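Long-range contact in ferric vibriobactin ABC transporter, periplasmic ferric vibriobactin-binding protein (Vibrio cholerae, PDB 3R5T), which binds the iron complex of the siderophore vibriobactin in the periplasm, probably to deliver it to an ABC transporter: residues T29-T34 with A48-S53. Numbering follows the deposited sequence.
With VBN ((4S,5R)-N-{3-[(2,3-dihydroxybenzoyl)amino]propyl}-2-(2,3-dihydroxyphenyl)-N-[3-({[(4S,5R)-2-(2,3-dihydroxyphenyl)-5-met hyl-4,5-dihydro-1,3-oxazol-4-yl]carbonyl}amino)propyl]-5-methyl-4,5-dihydro-1,3-oxazole-4-carboxamide), chain B.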
ATOM      1  N   THR A  29     -13.783  -4.786  -3.890  1.00 16.42           N
ATOM      2  CA  THR A  29     -14.224  -3.495  -4.421  1.00 15.74           C
ATOM      3  C   THR A  29     -13.164  -2.405  -4.322  1.00 16.19           C
ATOM      4  O   THR A  29     -13.430  -1.258  -4.699  1.00 16.41           O
ATOM      5  CB  THR A  29     -15.515  -2.967  -3.735  1.00 15.15           C
ATOM      6  OG1 THR A  29     -15.235  -2.581  -2.378  1.00 14.76           O
ATOM      7  CG2 THR A  29     -16.609  -4.036  -3.740  1.00 15.60           C
ATOM      8  N   ALA A  30     -11.987  -2.775  -3.804  1.00 13.42           N
ATOM      9  CA  ALA A  30     -10.894  -1.815  -3.586  1.00 14.13           C
ATOM     10  C   ALA A  30      -9.595  -2.343  -4.188  1.00 12.85           C
ATOM     11  O   ALA A  30      -8.999  -3.300  -3.668  1.00 13.38           O
ATOM     12  CB  ALA A  30     -10.697  -1.501  -2.070  1.00 13.68           C
ATOM     13  N   VAL A  31      -9.154  -1.720  -5.270  1.00 13.70           N
ATOM     14  CA  VAL A  31      -7.949  -2.159  -5.959  1.00 14.71           C
ATOM     15  C   VAL A  31      -6.744  -2.248  -5.000  1.00 12.93           C
ATOM     16  O   VAL A  31      -5.911  -3.144  -5.132  1.00 13.60           O
ATOM     17  CB  VAL A  31      -7.678  -1.247  -7.195  1.00 13.93           C
ATOM     18  CG1 VAL A  31      -7.337   0.190  -6.753  1.00 16.32           C
ATOM     19  CG2 VAL A  31      -6.580  -1.834  -8.094  1.00 13.68           C
ATOM     20  N   THR A  32      -6.666  -1.352  -4.022  1.00 13.40           N
ATOM     21  CA  THR A  32      -5.565  -1.433  -3.046  1.00 14.95           C
ATOM     22  C   THR A  32      -5.555  -2.764  -2.309  1.00 15.69           C
ATOM     23  O   THR A  32      -4.506  -3.342  -2.099  1.00 16.71           O
ATOM     24  CB  THR A  32      -5.614  -0.305  -1.997  1.00 13.86           C
ATOM     25  OG1 THR A  32      -5.518   0.949  -2.665  1.00 14.50           O
ATOM     26  CG2 THR A  32      -4.446  -0.423  -1.018  1.00 15.05           C
ATOM     27  N   VAL A  33      -6.727  -3.262  -1.931  1.00 14.67           N
ATOM     28  CA  VAL A  33      -6.768  -4.447  -1.089  1.00 13.59           C
ATOM     29  C   VAL A  33      -6.460  -5.695  -1.897  1.00 13.87           C
ATOM     30  O   VAL A  33      -6.006  -6.697  -1.348  1.00 15.93           O
ATOM     31  CB  VAL A  33      -8.131  -4.572  -0.446  1.00 13.66           C
ATOM     32  CG1 VAL A  33      -8.261  -5.891   0.305  1.00 17.35           C
ATOM     33  CG2 VAL A  33      -8.349  -3.391   0.488  1.00 14.36           C
ATOM     34  N   THR A  34      -6.703  -5.638  -3.205  1.00 12.89           N
ATOM     35  CA  THR A  34      -6.536  -6.833  -4.043  1.00 13.39           C
ATOM     36  C   THR A  34      -5.107  -7.400  -4.022  1.00 14.63           C
ATOM     37  O   THR A  34      -4.905  -8.619  -4.026  1.00 15.57           O
ATOM     38  CB  THR A  34      -7.036  -6.529  -5.454  1.00 12.76           C
ATOM     39  OG1 THR A  34      -8.418  -6.193  -5.355  1.00 13.95           O
ATOM     40  CG2 THR A  34      -6.879  -7.722  -6.374  1.00 14.68           C
ATOM     41  N   ALA A  48     -12.423  -4.572  -8.521  1.00 18.27           N
ATOM     42  CA  ALA A  48     -12.490  -3.230  -9.078  1.00 17.78           C
ATOM     43  C   ALA A  48     -11.085  -2.689  -9.343  1.00 14.54           C
ATOM     44  O   ALA A  48     -10.076  -3.255  -8.897  1.00 14.74           O
ATOM     45  CB  ALA A  48     -13.287  -2.289  -8.151  1.00 15.82           C
ATOM     46  N   ALA A  49     -11.015  -1.587 -10.081  1.00 16.48           N
ATOM     47  CA  ALA A  49      -9.744  -1.056 -10.559  1.00 15.76           C
ATOM     48  C   ALA A  49      -9.488   0.372 -10.076  1.00 14.94           C
ATOM     49  O   ALA A  49     -10.301   0.965  -9.353  1.00 14.96           O
ATOM     50  CB  ALA A  49      -9.702  -1.106 -12.107  1.00 17.95           C
ATOM     51  N   THR A  50      -8.363   0.946 -10.475  1.00 17.46           N
ATOM     52  CA  THR A  50      -8.139   2.385 -10.237  1.00 18.56           C
ATOM     53  C   THR A  50      -9.180   3.234 -10.983  1.00 18.89           C
ATOM     54  O   THR A  50      -9.965   2.699 -11.755  1.00 18.13           O
ATOM     55  CB  THR A  50      -6.762   2.808 -10.733  1.00 17.34           C
ATOM     56  OG1 THR A  50      -6.721   2.623 -12.157  1.00 19.40           O
ATOM     57  CG2 THR A  50      -5.671   1.969 -10.068  1.00 14.96           C
ATOM     58  N   THR A  51      -9.184   4.550 -10.757  1.00 20.99           N
ATOM     59  CA  THR A  51     -10.116   5.430 -11.477  1.00 23.28           C
ATOM     60  C   THR A  51      -9.839   5.372 -12.982  1.00 21.74           C
ATOM     61  O   THR A  51     -10.734   5.630 -13.803  1.00 22.18           O
ATOM     62  CB  THR A  51     -10.033   6.899 -10.995  1.00 30.82           C
ATOM     63  OG1 THR A  51      -8.730   7.420 -11.268  1.00 33.81           O
ATOM     64  CG2 THR A  51     -10.309   7.008  -9.510  1.00 29.37           C
ATOM     65  N   GLN A  52      -8.602   5.021 -13.331  1.00 24.11           N
ATOM     66  CA  GLN A  52      -8.170   4.879 -14.724  1.00 24.88           C
ATOM     67  C   GLN A  52      -8.366   3.467 -15.306  1.00 22.74           C
ATOM     68  O   GLN A  52      -7.821   3.132 -16.356  1.00 23.53           O
ATOM     69  CB  GLN A  52      -6.706   5.306 -14.867  1.00 27.80           C
ATOM     70  CG  GLN A  52      -6.412   6.734 -14.386  1.00 27.34           C
ATOM     71  CD  GLN A  52      -6.133   6.814 -12.894  1.00 23.81           C
ATOM     72  OE1 GLN A  52      -5.803   5.808 -12.247  1.00 23.47           O
ATOM     73  NE2 GLN A  52      -6.265   8.016 -12.334  1.00 23.23           N
ATOM     74  N   SER A  53      -9.137   2.645 -14.611  1.00 20.22           N
ATOM     75  CA  SER A  53      -9.458   1.305 -15.092  1.00 19.82           C
ATOM     76  C   SER A  53      -8.260   0.370 -15.201  1.00 18.80           C
ATOM     77  O   SER A  53      -8.231  -0.496 -16.069  1.00 19.72           O
ATOM     78  CB  SER A  53     -10.204   1.390 -16.424  1.00 19.98           C
ATOM     79  OG  SER A  53     -11.428   2.073 -16.233  1.00 22.74           O
TER
HETATM   80  C   VBN B   1      -5.571  11.742  -5.692  1.00 20.18           C
HETATM   81  N   VBN B   1      -6.781   9.869  -4.488  1.00 17.13           N
HETATM   82  O   VBN B   1      -5.569  12.442  -4.735  1.00 19.18           O
HETATM   83  CA  VBN B   1      -6.428  10.485  -5.755  1.00 19.99           C
HETATM   84  CB  VBN B   1      -7.851  10.710  -6.393  1.00 21.71           C
HETATM   85  CAB VBN B   1      -2.243   4.907  -9.741  1.00 20.62           C
HETATM   86  OAC VBN B   1      -0.437  12.441  -3.767  1.00 20.17           O
HETATM   87  OAD VBN B   1      -5.285   8.331  -9.654  1.00 19.30           O
HETATM   88  OAF VBN B   1      -3.984   7.905  -2.013  1.00 15.06           O
HETATM   89  OAG VBN B   1      -7.665   9.138   0.623  1.00 16.45           O
HETATM   90  OAH VBN B   1      -6.628   6.864  -3.097  1.00 14.35           O
HETATM   91  OAI VBN B   1      -3.842   9.979  -3.674  1.00 16.62           O
HETATM   92  OAJ VBN B   1      -6.585   9.415  -1.859  1.00 13.91           O
HETATM   93  OAK VBN B   1      -5.099   7.568  -5.228  1.00 14.83           O
HETATM   94  CAL VBN B   1      -0.642   9.272  -1.037  1.00 16.82           C
HETATM   95  CAM VBN B   1     -10.569  10.344  -1.376  1.00 20.99           C
HETATM   96  CAN VBN B   1      -6.752   3.766  -5.146  1.00 14.64           C
HETATM   97  CAO VBN B   1      -1.799   8.422  -1.047  1.00 15.82           C
HETATM   98  CAP VBN B   1      -9.802   9.881  -0.269  1.00 18.90           C
HETATM   99  CAQ VBN B   1      -6.970   4.655  -4.042  1.00 13.51           C
HETATM  100  CAR VBN B   1      -0.555  10.402  -1.929  1.00 18.33           C
HETATM  101  CAS VBN B   1      -9.979  10.504  -2.639  1.00 19.79           C
HETATM  102  CAT VBN B   1      -6.006   4.186  -6.277  1.00 15.99           C
HETATM  103  CAU VBN B   1      -2.872  13.642  -6.513  1.00 20.51           C
HETATM  104  CAV VBN B   1      -3.952  11.727  -9.227  1.00 19.77           C
HETATM  105  CAW VBN B   1      -2.640  13.688  -4.994  1.00 18.84           C
HETATM  106  CAX VBN B   1      -3.817  10.700 -10.375  1.00 20.46           C
HETATM  107  CAY VBN B   1      -4.331  13.514  -6.956  1.00 18.93           C
HETATM  108  CAZ VBN B   1      -4.954  11.338  -8.126  1.00 18.41           C
HETATM  109  NBB VBN B   1      -2.677  12.411  -4.285  1.00 15.34           N
HETATM  110  NBC VBN B   1      -3.236   9.450  -9.889  1.00 20.29           N
HETATM  111  NBD VBN B   1      -3.789   6.997  -7.419  1.00 18.28           N
HETATM  112  OBF VBN B   1      -4.443   5.029  -8.511  1.00 16.84           O
HETATM  113  CBG VBN B   1      -1.477  11.888  -3.674  1.00 19.44           C
HETATM  114  CBH VBN B   1      -4.094   8.318  -9.527  1.00 19.50           C
HETATM  115  CBJ VBN B   1      -7.989  10.540  -4.081  1.00 18.37           C
HETATM  116  CBK VBN B   1      -2.864   8.705  -1.951  1.00 15.62           C
HETATM  117  CBL VBN B   1      -8.436   9.586  -0.434  1.00 16.86           C
HETATM  118  CBM VBN B   1      -6.429   5.937  -4.105  1.00 13.84           C
HETATM  119  CBN VBN B   1      -2.790   9.776  -2.793  1.00 16.50           C
HETATM  120  CBO VBN B   1      -7.888   9.744  -1.640  1.00 15.74           C
HETATM  121  CBP VBN B   1      -5.710   6.336  -5.200  1.00 14.65           C
HETATM  122  CBQ VBN B   1      -1.581  10.658  -2.780  1.00 18.60           C
HETATM  123  CBR VBN B   1      -8.687  10.196  -2.789  1.00 17.09           C
HETATM  124  CBS VBN B   1      -5.471   5.418  -6.318  1.00 15.58           C
HETATM  125  CBU VBN B   1      -3.507   5.699  -9.461  1.00 18.19           C
HETATM  126  CBW VBN B   1      -4.771   5.964  -7.530  1.00 17.56           C
HETATM  127  CBX VBN B   1      -3.384   7.170  -8.821  1.00 18.78           C
HETATM  128  NBY VBN B   1      -4.902  12.165  -6.917  1.00 20.43           N
HETATM  129  OG1 VBN B   1      -8.737  10.932  -5.211  1.00 21.39           O
HETATM  130  CG2 VBN B   1      -8.318   9.748  -7.475  1.00 23.10           C
HETATM  131  O   HOH W   1     -11.135   0.086  -6.810  1.00 16.00           O
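Thr29 and Val31, where the chain turns from strand 26-28 into helix 31-39, run past Ala48 and Ala49 at the end of strand 44-49, with CA of Val31 5.1 Å from CA of Ala49. The contact lies within a beta-alpha-beta unit of the parallel sheet, where the segments following strands 26-28 and 44-49 line the siderophore pocket. No direct hydrogen bond joins the two segments. A water bridges them instead: it accepts from Val31 N at 3.1 Å and donates to Ala49 O at 2.8 Å, with a weak bond to Thr29 O. Ala48 CB packs on the Thr29 carbonyl group, 3.6 Å from O.

Val31 carries most of the side-chain contact, its CB, CG1 and CG2 lying against the backbone of Ala48 to Thr50. Its CB lies 3.6 Å from Ala48 O. CG1 sits between its own backbone N and carbonyl carbon (chi1 66°), which brings it alongside the Thr50 backbone. There it also meets Thr50 CG2, methyl to methyl, at 4.1 Å. This pair forms part of the pocket wall: Val31 CG1 touches a catechol ring of vibriobactin, and Thr50 CG2 approaches the oxazoline oxygen OBF. Thr50 OG1 hydrogen-bonds to Thr54 OG1 and accepts a weak bond from Gln52 N.

A type I beta turn from Thr50 to Ser53 brings Gln52 to the ligand. The Gln52 side chain bends at chi2 (86°), and its NE2 donates to the vibriobactin amide oxygen OAD at 2.9 Å, with an N-H...O angle of 164°.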